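Local coordinates for protein cellulose hydrolase (Bacillus licheniformis, PDB 4YZT) that hydrolyses internal beta-1,4-glucosidic bonds of cellulose as a tri-modular family 5 endoglucanase, at residues G276-H281 and E520-G525. Numbering follows the deposited sequence.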
ATOM      1  N   GLY A 276      -0.164   5.862  -2.138  1.00 17.14           N
ATOM      2  CA  GLY A 276       0.146   7.163  -2.701  1.00 18.61           C
ATOM      3  C   GLY A 276       0.687   8.181  -1.712  1.00 17.34           C
ATOM      4  O   GLY A 276       1.340   9.142  -2.120  1.00 18.81           O
ATOM      5  N   ALA A 277       0.411   7.982  -0.422  1.00 14.07           N
ATOM      6  CA  ALA A 277       1.000   8.821   0.622  1.00 13.76           C
ATOM      7  C   ALA A 277       2.507   8.909   0.395  1.00 15.11           C
ATOM      8  O   ALA A 277       3.150   7.872   0.213  1.00 18.90           O
ATOM      9  CB  ALA A 277       0.693   8.244   2.013  1.00 10.92           C
ATOM     10  N   ASN A 278       3.074  10.117   0.393  1.00 16.74           N
ATOM     11  CA  ASN A 278       4.493  10.254   0.043  1.00 19.79           C
ATOM     12  C   ASN A 278       5.416  10.813   1.132  1.00 19.95           C
ATOM     13  O   ASN A 278       6.632  10.757   0.984  1.00 20.17           O
ATOM     14  CB  ASN A 278       4.640  11.105  -1.238  1.00 22.04           C
ATOM     15  CG  ASN A 278       4.339  12.590  -1.025  1.00 26.32           C
ATOM     16  OD1 ASN A 278       3.659  12.987  -0.079  1.00 29.50           O
ATOM     17  ND2 ASN A 278       4.829  13.418  -1.942  1.00 29.92           N
ATOM     18  N   GLU A 279       4.870  11.338   2.222  1.00 16.45           N
ATOM     19  CA  GLU A 279       5.736  11.873   3.266  1.00 18.77           C
ATOM     20  C   GLU A 279       6.454  10.709   3.943  1.00 18.08           C
ATOM     21  O   GLU A 279       5.814   9.782   4.445  1.00 16.88           O
ATOM     22  CB  GLU A 279       4.944  12.717   4.276  1.00 21.54           C
ATOM     23  CG  GLU A 279       5.783  13.784   4.992  1.00 26.33           C
ATOM     24  CD  GLU A 279       5.922  13.531   6.496  1.00 27.74           C
ATOM     25  OE1 GLU A 279       5.582  12.423   6.948  1.00 25.05           O
ATOM     26  OE2 GLU A 279       6.358  14.453   7.224  1.00 30.64           O
ATOM     27  N   LYS A 280       7.784  10.751   3.907  1.00 22.12           N
ATOM     28  CA  LYS A 280       8.642   9.676   4.393  1.00 21.70           C
ATOM     29  C   LYS A 280       8.429   9.264   5.830  1.00 16.07           C
ATOM     30  O   LYS A 280       8.246   8.093   6.114  1.00 15.53           O
ATOM     31  CB  LYS A 280      10.106  10.074   4.256  1.00 23.98           C
ATOM     32  CG  LYS A 280      10.853   9.311   3.212  1.00 28.50           C
ATOM     33  CD  LYS A 280      12.271   9.860   3.065  1.00 26.66           C
ATOM     34  CE  LYS A 280      12.770   9.618   1.679  1.00 26.39           C
ATOM     35  NZ  LYS A 280      13.991  10.425   1.405  1.00 26.22           N
ATOM     36  N   HIS A 281       8.532  10.231   6.736  1.00 15.56           N
ATOM     37  CA  HIS A 281       8.453   9.928   8.158  1.00 14.44           C
ATOM     38  C   HIS A 281       7.134   9.243   8.495  1.00 13.18           C
ATOM     39  O   HIS A 281       7.106   8.222   9.166  1.00 12.86           O
ATOM     40  CB  HIS A 281       8.605  11.188   9.003  1.00 17.31           C
ATOM     41  CG  HIS A 281       8.352  10.946  10.455  1.00 17.49           C
ATOM     42  ND1 HIS A 281       9.329  10.489  11.310  1.00 18.97           N
ATOM     43  CD2 HIS A 281       7.217  11.038  11.190  1.00 18.31           C
ATOM     44  CE1 HIS A 281       8.817  10.340  12.519  1.00 18.98           C
ATOM     45  NE2 HIS A 281       7.534  10.658  12.472  1.00 17.94           N
ATOM     46  N   GLU A 520       0.293  22.928  -2.341  1.00 11.89           N
ATOM     47  CA  GLU A 520       1.072  22.967  -1.108  1.00 12.28           C
ATOM     48  C   GLU A 520       2.223  21.978  -1.223  1.00 14.17           C
ATOM     49  O   GLU A 520       2.045  20.827  -1.630  1.00 12.86           O
ATOM     50  CB  GLU A 520       0.193  22.664   0.113  1.00 12.15           C
ATOM     51  CG  GLU A 520      -0.951  23.639   0.308  1.00 14.85           C
ATOM     52  CD  GLU A 520      -1.809  23.352   1.541  1.00 16.08           C
ATOM     53  OE1 GLU A 520      -1.533  22.385   2.290  1.00 15.16           O
ATOM     54  OE2 GLU A 520      -2.774  24.111   1.761  1.00 16.10           O
ATOM     55  N   LEU A 521       3.413  22.452  -0.880  1.00 12.65           N
ATOM     56  CA  LEU A 521       4.638  21.701  -1.082  1.00 13.10           C
ATOM     57  C   LEU A 521       5.301  21.275   0.222  1.00 14.44           C
ATOM     58  O   LEU A 521       4.941  21.745   1.302  1.00 13.69           O
ATOM     59  CB  LEU A 521       5.623  22.543  -1.908  1.00 14.29           C
ATOM     60  CG  LEU A 521       5.039  23.056  -3.221  1.00 14.95           C
ATOM     61  CD1 LEU A 521       5.890  24.185  -3.823  1.00 16.68           C
ATOM     62  CD2 LEU A 521       4.924  21.905  -4.201  1.00 15.18           C
ATOM     63  N   TRP A 522       6.281  20.385   0.097  1.00 14.99           N
ATOM     64  CA  TRP A 522       7.280  20.150   1.140  1.00 15.57           C
ATOM     65  C   TRP A 522       8.510  20.987   0.778  1.00 14.74           C
ATOM     66  O   TRP A 522       8.930  20.958  -0.366  1.00 18.36           O
ATOM     67  CB  TRP A 522       7.655  18.670   1.224  1.00 17.97           C
ATOM     68  CG  TRP A 522       6.504  17.711   1.516  1.00 19.88           C
ATOM     69  CD1 TRP A 522       6.038  16.711   0.705  1.00 20.63           C
ATOM     70  CD2 TRP A 522       5.713  17.656   2.714  1.00 20.93           C
ATOM     71  NE1 TRP A 522       4.999  16.044   1.327  1.00 20.10           N
ATOM     72  CE2 TRP A 522       4.784  16.608   2.555  1.00 20.59           C
ATOM     73  CE3 TRP A 522       5.700  18.396   3.902  1.00 21.07           C
ATOM     74  CZ2 TRP A 522       3.849  16.286   3.539  1.00 21.75           C
ATOM     75  CZ3 TRP A 522       4.768  18.076   4.877  1.00 23.41           C
ATOM     76  CH2 TRP A 522       3.857  17.029   4.687  1.00 22.32           C
ATOM     77  N   PRO A 523       9.106  21.718   1.742  1.00 17.42           N
ATOM     78  CA  PRO A 523       8.780  21.781   3.170  1.00 19.05           C
ATOM     79  C   PRO A 523       7.476  22.511   3.464  1.00 18.62           C
ATOM     80  O   PRO A 523       7.086  23.420   2.719  1.00 18.21           O
ATOM     81  CB  PRO A 523       9.962  22.545   3.765  1.00 20.12           C
ATOM     82  CG  PRO A 523      10.429  23.425   2.654  1.00 17.26           C
ATOM     83  CD  PRO A 523      10.216  22.621   1.395  1.00 17.19           C
ATOM     84  N   LYS A 524       6.833  22.094   4.552  1.00 16.21           N
ATOM     85  CA  LYS A 524       5.583  22.676   5.042  1.00 21.47           C
ATOM     86  C   LYS A 524       5.620  24.193   5.040  1.00 21.23           C
ATOM     87  O   LYS A 524       6.527  24.794   5.599  1.00 22.87           O
ATOM     88  CB  LYS A 524       5.302  22.175   6.462  1.00 26.25           C
ATOM     89  CG  LYS A 524       4.004  22.675   7.085  1.00 28.54           C
ATOM     90  CD  LYS A 524       2.804  22.104   6.353  1.00 30.50           C
ATOM     91  CE  LYS A 524       1.506  22.418   7.087  1.00 33.72           C
ATOM     92  NZ  LYS A 524       0.327  21.968   6.299  1.00 33.30           N
ATOM     93  N   GLY A 525       4.631  24.806   4.401  1.00 21.09           N
ATOM     94  CA  GLY A 525       4.538  26.247   4.373  1.00 21.28           C
ATOM     95  C   GLY A 525       4.974  26.861   3.052  1.00 20.31           C
ATOM     96  O   GLY A 525       4.699  28.035   2.792  1.00 21.79           O
TER
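With CG of E279 anti to its amide nitrogen (chi1 -154°) and CG of W522 anti to its carbonyl carbon (chi1 -59°), the glutamate's aliphatic stem and the indole meet where the catalytic barrel faces the C-terminal module. CG of E279 comes down over one face of the ring system, toward the rim of the benzo ring, 3.5 Å from CZ2 of W522 and 3.9 Å from the centroid of the six-membered ring, a CH-pi contact. CB of E279 follows at 3.8 Å from CZ2 of W522, and the two side chains meet at about a right angle. The bend at chi2 (-114°) turns the carboxylate back to its own helix, where OE1 is hydrogen-bonded to S282 OG; E279 holds the N-cap position of helix 280-296, and its side chain caps a backbone N in the first turn. N278 meets the same indole at its edge, in the ring plane: its OD1 lies 3.6 Å from NE1 of W522, a proximity rather than a hydrogen bond. The amide's hydrogen bond across the interface runs from ND2 to the backbone O of L463, on strand 462-470 beside W522. A serine in place of W522 would probably cost E279 its CH-pi partner and open a gap between the modules. F345 of the X2 module and T238 of the barrel also touch the indole, bringing all three modules together. This is a worked example of a small inter-module surface contact: the loop after the seventh TIM-barrel strand meets a strand end of the C-terminal beta-sheet module through one aromatic side chain and a hydrogen bond from the neighbouring asparagine.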